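Local coordinates for ubiquitin conjugating enzyme (Agrocybe aegerita, PDB 3WE5), which probably acts as an E2 enzyme of ubiquitin conjugation, carrying activated ubiquitin as a thioester and passing it to substrates, at residues V102-S108 with K144-N150; Y73-R78 with A89-V93; R28-E32 with P123-V127; F58-M63 with C131-Q135. All blocks are in the same frame, centred on the assembly; numbering follows the deposited sequence.

In the fold
Contacts 2 and 4 share the sheet and helix core; contact 3, at the surface, reaches it through Val127, which touches both Phe77 and Phe58. Contact 1 touches contact 2 where Val106 packs on Phe92, and its loops also meet the second subunit. Contact 2 pairs strands 72-78 and 89-92. Contact 4, about 11 Å away between centres, lays helix 127-140 on the neighbouring strand 55-61. Contact 3 ties helix 24-39 to the start of helix 127-140, its centre about 16 Å from that of contact 2 and about 28 Å from that of contact 1, across the chain's centre. Along the chain, contact 2 closes before contact 1 opens and is nested within contacts 3 and 4, whose segments alternate.

Contact 1: V102-S108 with K144-N150; sequences VHPHVYS and KERPADN
With chi1 at -174°, the Asn150 amide swings away from its own backbone N, and Tyr107, its ring beside its backbone N (chi1 -71°), passes it in the opposite direction, the amide and ring planes 19° apart. The amide grips Ser108 twice: OD1 accepts Ser108 N at 2.8 Å, on a lone pair in the carbonyl plane, and ND2 donates to Ser108 OG at 3.1 Å, close to the amide plane. These two bonds fix the rotation of the amide. Farther along the ring, Tyr107 OH donates to the syn lone pair of Asp149 OD1 at 2.6 Å, the carboxylate set steeply to the ring. Arg152 of the second subunit reaches both groups, with a salt bridge to Asp149 OD2 and a hydrogen bond to Tyr107 OH. Pro147 CG lies over one face of the Tyr107 ring, 4.0 Å from its centroid, as a CH-pi contact; Tyr153 also stacks on this ring. Segment 102-108 carries His103-Pro104-His105, which corresponds to the HPN motif of E2 enzymes with histidine in the asparagine position, as in UBE2W relatives. It forms a type I turn in which His105 N donates to His103 ND1 at 2.9 Å, and the His105 backbone bonds to Cys113, probably the family's thioester cysteine. At the other end, Val102 presses CG1 against the backbone of Glu145 and Arg146, while its CG2 sits 3.9 Å from Arg146 NH2, over one guanidinium face. A water joins Val102 N and Lys144 NZ, at 2.9 Å and 3.0 Å.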
# COMPACT_ATOMS: atom_id res chain seq x y z
N VAL A 102 5.47 -7.39 -8.37
CA VAL A 102 5.67 -6.29 -7.43
C VAL A 102 4.65 -5.21 -7.75
O VAL A 102 4.71 -4.55 -8.79
CB VAL A 102 7.10 -5.73 -7.50
CG1 VAL A 102 7.28 -4.62 -6.48
CG2 VAL A 102 8.09 -6.84 -7.25
N HIS A 103 3.69 -5.05 -6.84
CA HIS A 103 2.52 -4.22 -7.07
C HIS A 103 1.98 -3.79 -5.71
O HIS A 103 2.06 -4.56 -4.75
CB HIS A 103 1.45 -5.03 -7.83
CG HIS A 103 0.24 -4.24 -8.20
ND1 HIS A 103 -0.81 -4.05 -7.33
CD2 HIS A 103 -0.08 -3.59 -9.34
CE1 HIS A 103 -1.73 -3.30 -7.92
NE2 HIS A 103 -1.31 -3.02 -9.14
N PRO A 104 1.43 -2.57 -5.61
CA PRO A 104 0.98 -2.05 -4.31
C PRO A 104 -0.18 -2.80 -3.66
O PRO A 104 -0.46 -2.58 -2.48
CB PRO A 104 0.52 -0.62 -4.64
CG PRO A 104 1.23 -0.26 -5.89
CD PRO A 104 1.34 -1.54 -6.67
N HIS A 105 -0.87 -3.65 -4.42
CA HIS A 105 -1.95 -4.45 -3.86
C HIS A 105 -1.60 -5.94 -3.78
O HIS A 105 -2.47 -6.76 -3.45
CB HIS A 105 -3.23 -4.23 -4.66
CG HIS A 105 -3.84 -2.88 -4.43
ND1 HIS A 105 -4.87 -2.67 -3.53
CD2 HIS A 105 -3.54 -1.67 -4.95
CE1 HIS A 105 -5.19 -1.39 -3.53
NE2 HIS A 105 -4.41 -0.76 -4.39
N VAL A 106 -0.34 -6.28 -4.06
CA VAL A 106 0.11 -7.67 -4.00
C VAL A 106 1.25 -7.86 -3.01
O VAL A 106 2.31 -7.28 -3.16
CB VAL A 106 0.54 -8.19 -5.39
CG1 VAL A 106 0.94 -9.69 -5.30
CG2 VAL A 106 -0.60 -8.03 -6.38
N TYR A 107 1.02 -8.70 -2.00
CA TYR A 107 2.03 -8.96 -0.99
C TYR A 107 3.12 -9.89 -1.53
O TYR A 107 2.89 -10.61 -2.50
CB TYR A 107 1.37 -9.52 0.28
CG TYR A 107 0.57 -8.46 0.99
CD1 TYR A 107 1.21 -7.50 1.77
CD2 TYR A 107 -0.82 -8.38 0.85
CE1 TYR A 107 0.51 -6.51 2.41
CE2 TYR A 107 -1.53 -7.38 1.50
CZ TYR A 107 -0.86 -6.45 2.27
OH TYR A 107 -1.55 -5.45 2.91
N SER A 108 4.29 -9.87 -0.92
CA SER A 108 5.42 -10.67 -1.40
C SER A 108 5.17 -12.18 -1.25
O SER A 108 5.85 -13.00 -1.87
CB SER A 108 6.72 -10.26 -0.69
OG SER A 108 6.61 -10.48 0.71
N LYS A 144 6.10 0.11 -10.02
CA LYS A 144 6.20 -1.12 -9.25
C LYS A 144 6.74 -0.89 -7.85
O LYS A 144 7.90 -0.53 -7.67
CB LYS A 144 7.13 -2.10 -9.96
CG LYS A 144 6.66 -2.51 -11.35
CD LYS A 144 7.65 -3.50 -11.96
CE LYS A 144 7.89 -4.65 -11.00
NZ LYS A 144 9.03 -5.52 -11.42
N GLU A 145 5.90 -1.12 -6.84
CA GLU A 145 6.34 -1.09 -5.46
C GLU A 145 5.44 -2.02 -4.66
O GLU A 145 4.30 -2.25 -5.04
CB GLU A 145 6.30 0.33 -4.89
CG GLU A 145 4.91 0.93 -4.75
CD GLU A 145 4.96 2.34 -4.20
OE1 GLU A 145 6.07 2.90 -4.09
OE2 GLU A 145 3.88 2.87 -3.87
N ARG A 146 5.96 -2.58 -3.57
CA ARG A 146 5.19 -3.47 -2.72
C ARG A 146 4.22 -2.66 -1.87
O ARG A 146 4.37 -1.43 -1.77
CB ARG A 146 6.14 -4.31 -1.86
CG ARG A 146 6.91 -5.36 -2.67
CD ARG A 146 8.04 -6.01 -1.90
NE ARG A 146 8.66 -7.10 -2.65
CZ ARG A 146 9.68 -6.95 -3.50
NH1 ARG A 146 10.22 -5.75 -3.71
NH2 ARG A 146 10.17 -8.01 -4.13
N PRO A 147 3.21 -3.33 -1.26
CA PRO A 147 2.31 -2.67 -0.31
C PRO A 147 3.09 -2.07 0.86
O PRO A 147 4.15 -2.58 1.21
CB PRO A 147 1.47 -3.81 0.23
CG PRO A 147 1.43 -4.80 -0.90
CD PRO A 147 2.78 -4.71 -1.55
N ALA A 148 2.56 -1.01 1.45
CA ALA A 148 3.20 -0.33 2.58
C ALA A 148 3.43 -1.28 3.76
O ALA A 148 4.49 -1.26 4.38
CB ALA A 148 2.37 0.87 3.02
N ASP A 149 2.43 -2.09 4.08
CA ASP A 149 2.54 -2.96 5.25
C ASP A 149 3.09 -4.33 4.91
O ASP A 149 2.84 -5.29 5.65
CB ASP A 149 1.18 -3.10 5.95
CG ASP A 149 0.17 -3.91 5.14
OD1 ASP A 149 0.13 -3.77 3.90
OD2 ASP A 149 -0.62 -4.68 5.75
N ASN A 150 3.83 -4.43 3.80
CA ASN A 150 4.21 -5.75 3.26
C ASN A 150 4.88 -6.65 4.29
O ASN A 150 4.42 -7.76 4.52
CB ASN A 150 5.09 -5.63 2.01
CG ASN A 150 5.37 -6.98 1.36
OD1 ASN A 150 4.54 -7.50 0.63
ND2 ASN A 150 6.53 -7.55 1.64
O HOH W 1 7.19 -7.81 -10.69

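Contact 2: Y73-R78 with A89-V93; sequences YTLQFR and AVQFV
Gln76 and Gln91 form an antiparallel hydrogen-bonded pair: Gln76 N donates to Gln91 O at 2.8 Å, and Gln91 N returns a bond to Gln76 O at 3.1 Å. Arg78 and Ala89 pair in the same way, and Val93 N reaches Thr74 O. The intervening non-hydrogen-bonded pairs, Leu75 with Phe92 and Phe77 with Val90, put their side chains on the other sheet face. There Leu75 CD1 sits over the centre of the Phe92 ring, 3.9 Å from the centroid. Val90 straddles its neighbours, with CG1 3.6 Å from Leu75 CD1 and also over one face of the Phe77 ring, while CG2 touches Phe77 CD2. On the Gln76 face, the Arg78 chain bends at its third torsion (chi3 -75°), and NH2 donates to Gln91 OE1 at 2.9 Å across inclined planes. A water accepts from Gln76 NE2 and Arg78 NE and donates to Ala89 O. A salt bridge from Arg78 NH1 to Asp159 further positions the guanidinium. Strand 89-92 is the outermost of the four strands on this side of the sheet within the chain; strand 72-78 bonds on to strand 55-61, and Leu75 and Phe77 pack against helix 127-140.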
# COMPACT_ATOMS: atom_id res chain seq x y z
N TYR A 73 2.66 -14.61 -14.74
CA TYR A 73 2.60 -14.94 -13.32
C TYR A 73 1.61 -16.04 -13.13
O TYR A 73 0.63 -16.12 -13.85
CB TYR A 73 2.16 -13.71 -12.51
CG TYR A 73 3.16 -12.60 -12.64
CD1 TYR A 73 4.26 -12.56 -11.81
CD2 TYR A 73 3.01 -11.62 -13.62
CE1 TYR A 73 5.19 -11.57 -11.93
CE2 TYR A 73 3.96 -10.60 -13.74
CZ TYR A 73 5.05 -10.60 -12.89
OH TYR A 73 6.02 -9.61 -12.95
N THR A 74 1.84 -16.88 -12.12
CA THR A 74 0.91 -17.97 -11.86
C THR A 74 -0.06 -17.55 -10.76
O THR A 74 0.37 -17.09 -9.70
CB THR A 74 1.69 -19.23 -11.46
OG1 THR A 74 2.48 -19.65 -12.58
CG2 THR A 74 0.76 -20.36 -11.08
N LEU A 75 -1.34 -17.71 -11.05
CA LEU A 75 -2.43 -17.30 -10.15
C LEU A 75 -3.22 -18.54 -9.73
O LEU A 75 -3.65 -19.32 -10.58
CB LEU A 75 -3.35 -16.32 -10.88
CG LEU A 75 -4.49 -15.65 -10.09
CD1 LEU A 75 -3.91 -14.76 -8.98
CD2 LEU A 75 -5.39 -14.82 -11.03
N GLN A 76 -3.39 -18.70 -8.42
CA GLN A 76 -4.08 -19.88 -7.87
C GLN A 76 -5.43 -19.47 -7.31
O GLN A 76 -5.54 -18.44 -6.65
CB GLN A 76 -3.20 -20.46 -6.76
CG GLN A 76 -3.77 -21.67 -6.00
CD GLN A 76 -2.82 -22.02 -4.85
OE1 GLN A 76 -1.80 -22.65 -5.06
NE2 GLN A 76 -3.13 -21.55 -3.65
N PHE A 77 -6.45 -20.27 -7.63
CA PHE A 77 -7.79 -20.15 -7.04
C PHE A 77 -8.03 -21.36 -6.16
O PHE A 77 -7.84 -22.48 -6.61
CB PHE A 77 -8.84 -20.16 -8.14
CG PHE A 77 -8.89 -18.89 -8.92
CD1 PHE A 77 -7.90 -18.60 -9.83
CD2 PHE A 77 -9.93 -17.99 -8.74
CE1 PHE A 77 -7.94 -17.39 -10.56
CE2 PHE A 77 -9.98 -16.83 -9.44
CZ PHE A 77 -8.98 -16.51 -10.34
N ARG A 78 -8.47 -21.13 -4.93
CA ARG A 78 -8.98 -22.23 -4.10
C ARG A 78 -10.44 -22.00 -3.76
O ARG A 78 -10.83 -20.87 -3.42
CB ARG A 78 -8.14 -22.36 -2.82
CG ARG A 78 -6.81 -23.05 -3.05
CD ARG A 78 -6.06 -23.29 -1.74
NE ARG A 78 -5.47 -22.06 -1.24
CZ ARG A 78 -4.86 -21.96 -0.06
NH1 ARG A 78 -4.77 -23.02 0.74
NH2 ARG A 78 -4.33 -20.81 0.31
N ALA A 89 -10.51 -18.14 -2.75
CA ALA A 89 -9.27 -17.67 -2.15
C ALA A 89 -8.27 -17.58 -3.29
O ALA A 89 -8.00 -18.58 -3.97
CB ALA A 89 -8.79 -18.64 -1.11
N VAL A 90 -7.75 -16.39 -3.54
CA VAL A 90 -6.94 -16.16 -4.74
C VAL A 90 -5.59 -15.55 -4.39
O VAL A 90 -5.52 -14.56 -3.64
CB VAL A 90 -7.71 -15.22 -5.70
CG1 VAL A 90 -6.90 -15.00 -6.99
CG2 VAL A 90 -9.07 -15.78 -6.05
N GLN A 91 -4.51 -16.13 -4.91
CA GLN A 91 -3.17 -15.63 -4.63
C GLN A 91 -2.23 -15.97 -5.78
O GLN A 91 -2.42 -16.97 -6.50
CB GLN A 91 -2.65 -16.21 -3.31
CG GLN A 91 -2.48 -17.72 -3.35
CD GLN A 91 -2.68 -18.35 -1.98
OE1 GLN A 91 -3.79 -18.77 -1.63
NE2 GLN A 91 -1.61 -18.43 -1.20
N PHE A 92 -1.23 -15.12 -5.97
CA PHE A 92 -0.15 -15.45 -6.89
C PHE A 92 0.71 -16.50 -6.19
O PHE A 92 0.92 -16.43 -4.97
CB PHE A 92 0.67 -14.20 -7.26
CG PHE A 92 -0.06 -13.26 -8.19
CD1 PHE A 92 -0.14 -13.54 -9.55
CD2 PHE A 92 -0.72 -12.13 -7.70
CE1 PHE A 92 -0.84 -12.68 -10.44
CE2 PHE A 92 -1.40 -11.26 -8.58
CZ PHE A 92 -1.47 -11.53 -9.94
N VAL A 93 1.17 -17.46 -6.99
CA VAL A 93 2.03 -18.54 -6.51
C VAL A 93 3.47 -18.08 -6.35
O VAL A 93 4.05 -17.41 -7.22
CB VAL A 93 1.93 -19.76 -7.43
CG1 VAL A 93 2.91 -20.87 -7.01
CG2 VAL A 93 0.52 -20.31 -7.40
O HOH W 2 -5.52 -19.76 -3.13

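Contact 3: R28-E32 with P123-V127; sequences RLAKE and PVLSV
Glu32 and Ser126 bring the helix 24-39 backbone to within 7.3 Å, CA to CA, of the loop leading into helix 127-140. Arg28 sits one turn before Glu32 on that helix, and its chain bends at the second torsion (chi2 68°) so that the guanidinium swings alongside the glutamate. NE and NH2 both meet Glu32 OE2 from the same face of the carboxylate, a side-on salt bridge with NE at 2.9 Å. The end-on pair NH1 and NH2 converges on Pro123 O, with NH1 at 2.9 Å and the carbonyl oxygen in the guanidinium plane. Glu32 OE1 turns to the loop and accepts Val127 N at 2.8 Å, an almost straight bond (175°) on the syn side. OE1 also touches Ser126 CB and Val127 CG2. Ser126 is the N-cap of helix 127-140, its OG accepting Ala129 N, and Glu32 takes the N-H of Val127 at the same helix start. Tyr83 OH adds a hydrogen bond to Glu32 OE2. With an arginine on one oxygen and a helix N-terminus at the other, the carboxylate is probably held in its ionised form, and its charge would be expected to favour the approach of the two helices.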
# COMPACT_ATOMS: atom_id res chain seq x y z
N ARG A 28 -21.42 -25.75 -10.28
CA ARG A 28 -21.19 -24.37 -10.72
C ARG A 28 -19.77 -24.28 -11.28
O ARG A 28 -19.53 -23.70 -12.35
CB ARG A 28 -21.35 -23.42 -9.53
CG ARG A 28 -20.68 -22.02 -9.66
CD ARG A 28 -21.35 -21.12 -10.74
NE ARG A 28 -20.55 -19.91 -10.86
CZ ARG A 28 -20.90 -18.68 -10.48
NH1 ARG A 28 -22.12 -18.39 -10.06
NH2 ARG A 28 -20.00 -17.70 -10.57
N LEU A 29 -18.82 -24.89 -10.59
CA LEU A 29 -17.44 -24.87 -11.08
C LEU A 29 -17.27 -25.66 -12.35
O LEU A 29 -16.48 -25.24 -13.23
CB LEU A 29 -16.45 -25.34 -9.99
CG LEU A 29 -16.28 -24.24 -8.93
CD1 LEU A 29 -15.75 -24.84 -7.63
CD2 LEU A 29 -15.35 -23.12 -9.43
N ALA A 30 -17.99 -26.77 -12.51
CA ALA A 30 -17.97 -27.53 -13.75
C ALA A 30 -18.47 -26.70 -14.90
O ALA A 30 -17.96 -26.82 -16.01
CB ALA A 30 -18.80 -28.79 -13.67
N LYS A 31 -19.50 -25.90 -14.64
CA LYS A 31 -20.04 -25.06 -15.71
C LYS A 31 -19.03 -23.99 -16.10
O LYS A 31 -18.86 -23.71 -17.28
CB LYS A 31 -21.40 -24.45 -15.35
CG LYS A 31 -21.94 -23.59 -16.50
CD LYS A 31 -23.43 -23.56 -16.61
CE LYS A 31 -23.83 -22.88 -17.93
NZ LYS A 31 -23.21 -21.54 -18.05
N GLU A 32 -18.34 -23.40 -15.12
CA GLU A 32 -17.32 -22.40 -15.45
C GLU A 32 -16.22 -23.04 -16.25
O GLU A 32 -15.68 -22.42 -17.18
CB GLU A 32 -16.76 -21.75 -14.19
CG GLU A 32 -17.79 -20.93 -13.38
CD GLU A 32 -17.15 -19.93 -12.43
OE1 GLU A 32 -16.04 -19.36 -12.68
OE2 GLU A 32 -17.73 -19.70 -11.34
N PRO A 123 -21.68 -13.75 -6.38
CA PRO A 123 -21.80 -14.96 -7.21
C PRO A 123 -22.06 -14.64 -8.69
O PRO A 123 -21.93 -15.54 -9.51
CB PRO A 123 -23.04 -15.67 -6.63
CG PRO A 123 -23.25 -15.05 -5.28
CD PRO A 123 -22.72 -13.67 -5.34
N VAL A 124 -22.43 -13.40 -9.02
CA VAL A 124 -22.62 -13.06 -10.43
C VAL A 124 -21.31 -12.96 -11.21
O VAL A 124 -21.32 -12.92 -12.44
CB VAL A 124 -23.43 -11.74 -10.61
CG1 VAL A 124 -24.78 -11.84 -9.84
CG2 VAL A 124 -22.63 -10.53 -10.19
N LEU A 125 -20.20 -12.96 -10.48
CA LEU A 125 -18.87 -12.96 -11.08
C LEU A 125 -18.43 -14.38 -11.38
O LEU A 125 -19.23 -15.32 -11.32
CB LEU A 125 -17.87 -12.25 -10.18
CG LEU A 125 -18.29 -10.83 -9.78
CD1 LEU A 125 -17.26 -10.19 -8.89
CD2 LEU A 125 -18.58 -9.97 -11.00
N SER A 126 -17.18 -14.55 -11.76
CA SER A 126 -16.71 -15.86 -12.17
C SER A 126 -15.21 -15.87 -12.00
O SER A 126 -14.60 -14.84 -11.76
CB SER A 126 -17.03 -16.11 -13.64
OG SER A 126 -16.38 -15.15 -14.47
N VAL A 127 -14.62 -17.04 -12.13
CA VAL A 127 -13.18 -17.14 -12.04
C VAL A 127 -12.50 -16.27 -13.12
O VAL A 127 -11.53 -15.55 -12.83
CB VAL A 127 -12.77 -18.60 -12.20
CG1 VAL A 127 -11.25 -18.69 -12.32
CG2 VAL A 127 -13.26 -19.39 -10.99

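Contact 4: F58-M63 with C131-Q135; sequences FTIEVM and CVTLQ
The sulfur of Cys131 stands over the middle of the Phe58 ring, 3.9 Å from its centroid and 11° off the ring normal, a sulfur-aromatic contact in a buried setting. SG lies beside the backbone N of its own residue, anti to the carbonyl carbon (chi1 -74°), and is thereby directed from the helix onto the strand. The ring comes up from the sheet to offer its face, and Phe77 meets it with the planes steeply inclined. Next along the strand, Ile60 touches two residues one helical turn apart: CD1 packs 4.0 Å from Cys131 CB, and CG2 lies 4.1 Å from Gln135 CB, the Ile60 and Gln135 side chains crossing at a slant. Gln135 supplies the polar link. Its chain is extended, with CG anti to the backbone N, and carries NE2 to Glu61 O at 2.8 Å in a nearly straight bond (167°). The acceptor lies in the amide plane, although the donor is tilted from the plane of the carbonyl. NE2 also bonds to Val43 O, so one amide nitrogen serves two backbone carbonyls and ties the helix to both the strand end and the loop before strand 45-49. Beyond it, Val62 CG2 brushes Gln135 O at 4.0 Å. The segment axes come within 9.1 Å, the helix running roughly with the strand. Val127 and Ile128 cover more of Phe58, and Leu138 and Ala139 meet Val62. This is the packing of the central helix, 127-140, on the face of the antiparallel four-stranded sheet that carries Phe58 and Ile60, as in the ubiquitin-conjugating enzyme fold.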
# COMPACT_ATOMS: atom_id res chain seq x y z
N PHE A 58 -3.98 -20.63 -13.17
CA PHE A 58 -3.90 -19.89 -14.43
C PHE A 58 -2.52 -19.21 -14.56
O PHE A 58 -1.85 -18.96 -13.56
CB PHE A 58 -4.95 -18.77 -14.45
CG PHE A 58 -6.35 -19.24 -14.52
CD1 PHE A 58 -7.01 -19.67 -13.38
CD2 PHE A 58 -7.04 -19.27 -15.73
CE1 PHE A 58 -8.32 -20.11 -13.44
CE2 PHE A 58 -8.35 -19.70 -15.81
CZ PHE A 58 -8.99 -20.15 -14.65
N THR A 59 -2.11 -18.91 -15.78
CA THR A 59 -1.06 -17.90 -15.96
C THR A 59 -1.71 -16.60 -16.40
O THR A 59 -2.69 -16.61 -17.13
CB THR A 59 0.03 -18.32 -16.94
OG1 THR A 59 -0.55 -18.57 -18.22
CG2 THR A 59 0.73 -19.56 -16.44
N ILE A 60 -1.15 -15.49 -15.91
CA ILE A 60 -1.66 -14.16 -16.22
C ILE A 60 -0.51 -13.36 -16.82
O ILE A 60 0.54 -13.17 -16.19
CB ILE A 60 -2.11 -13.45 -14.95
CG1 ILE A 60 -3.22 -14.24 -14.24
CG2 ILE A 60 -2.56 -12.00 -15.26
CD1 ILE A 60 -4.49 -14.44 -15.06
N GLU A 61 -0.72 -12.89 -18.05
CA GLU A 61 0.23 -11.96 -18.66
C GLU A 61 -0.50 -10.67 -18.92
O GLU A 61 -1.62 -10.68 -19.43
CB GLU A 61 0.77 -12.51 -19.97
CG GLU A 61 1.71 -11.52 -20.67
CD GLU A 61 2.50 -12.13 -21.80
OE1 GLU A 61 2.50 -13.38 -21.91
OE2 GLU A 61 3.12 -11.36 -22.56
N VAL A 62 0.12 -9.55 -18.57
CA VAL A 62 -0.50 -8.25 -18.77
C VAL A 62 -0.10 -7.81 -20.17
O VAL A 62 1.10 -7.85 -20.51
CB VAL A 62 0.01 -7.23 -17.77
CG1 VAL A 62 -0.69 -5.88 -17.96
CG2 VAL A 62 -0.21 -7.73 -16.32
N MET A 63 -1.08 -7.41 -20.96
CA MET A 63 -0.85 -7.03 -22.35
C MET A 63 -0.76 -5.52 -22.44
O MET A 63 -0.92 -4.80 -21.44
CB MET A 63 -1.99 -7.50 -23.24
CG MET A 63 -2.30 -9.02 -23.14
SD MET A 63 -0.86 -10.03 -23.45
CE MET A 63 -0.57 -9.73 -25.21
N CYS A 131 -9.80 -13.13 -12.98
CA CYS A 131 -8.53 -13.10 -13.72
C CYS A 131 -8.39 -11.79 -14.50
O CYS A 131 -7.30 -11.17 -14.49
CB CYS A 131 -8.49 -14.23 -14.73
SG CYS A 131 -8.20 -15.88 -13.98
N VAL A 132 -9.46 -11.42 -15.18
CA VAL A 132 -9.46 -10.18 -15.99
C VAL A 132 -9.28 -8.95 -15.12
O VAL A 132 -8.52 -8.03 -15.47
CB VAL A 132 -10.76 -10.05 -16.79
CG1 VAL A 132 -10.93 -8.63 -17.34
CG2 VAL A 132 -10.80 -11.08 -17.93
N THR A 133 -10.01 -8.91 -14.00
CA THR A 133 -9.87 -7.81 -13.04
C THR A 133 -8.46 -7.67 -12.48
O THR A 133 -7.94 -6.56 -12.38
CB THR A 133 -10.89 -7.97 -11.86
OG1 THR A 133 -12.22 -8.01 -12.39
CG2 THR A 133 -10.78 -6.82 -10.86
N LEU A 134 -7.82 -8.78 -12.13
CA LEU A 134 -6.47 -8.71 -11.59
C LEU A 134 -5.46 -8.35 -12.68
O LEU A 134 -4.47 -7.63 -12.40
CB LEU A 134 -6.09 -10.05 -10.93
CG LEU A 134 -6.93 -10.41 -9.70
CD1 LEU A 134 -6.52 -11.77 -9.16
CD2 LEU A 134 -6.78 -9.36 -8.59
N GLN A 135 -5.70 -8.81 -13.90
CA GLN A 135 -4.85 -8.44 -15.03
C GLN A 135 -4.90 -6.92 -15.24
O GLN A 135 -3.86 -6.29 -15.44
CB GLN A 135 -5.35 -9.14 -16.28
CG GLN A 135 -4.45 -9.01 -17.54
CD GLN A 135 -5.14 -9.64 -18.73
OE1 GLN A 135 -6.36 -9.47 -18.91
NE2 GLN A 135 -4.40 -10.38 -19.54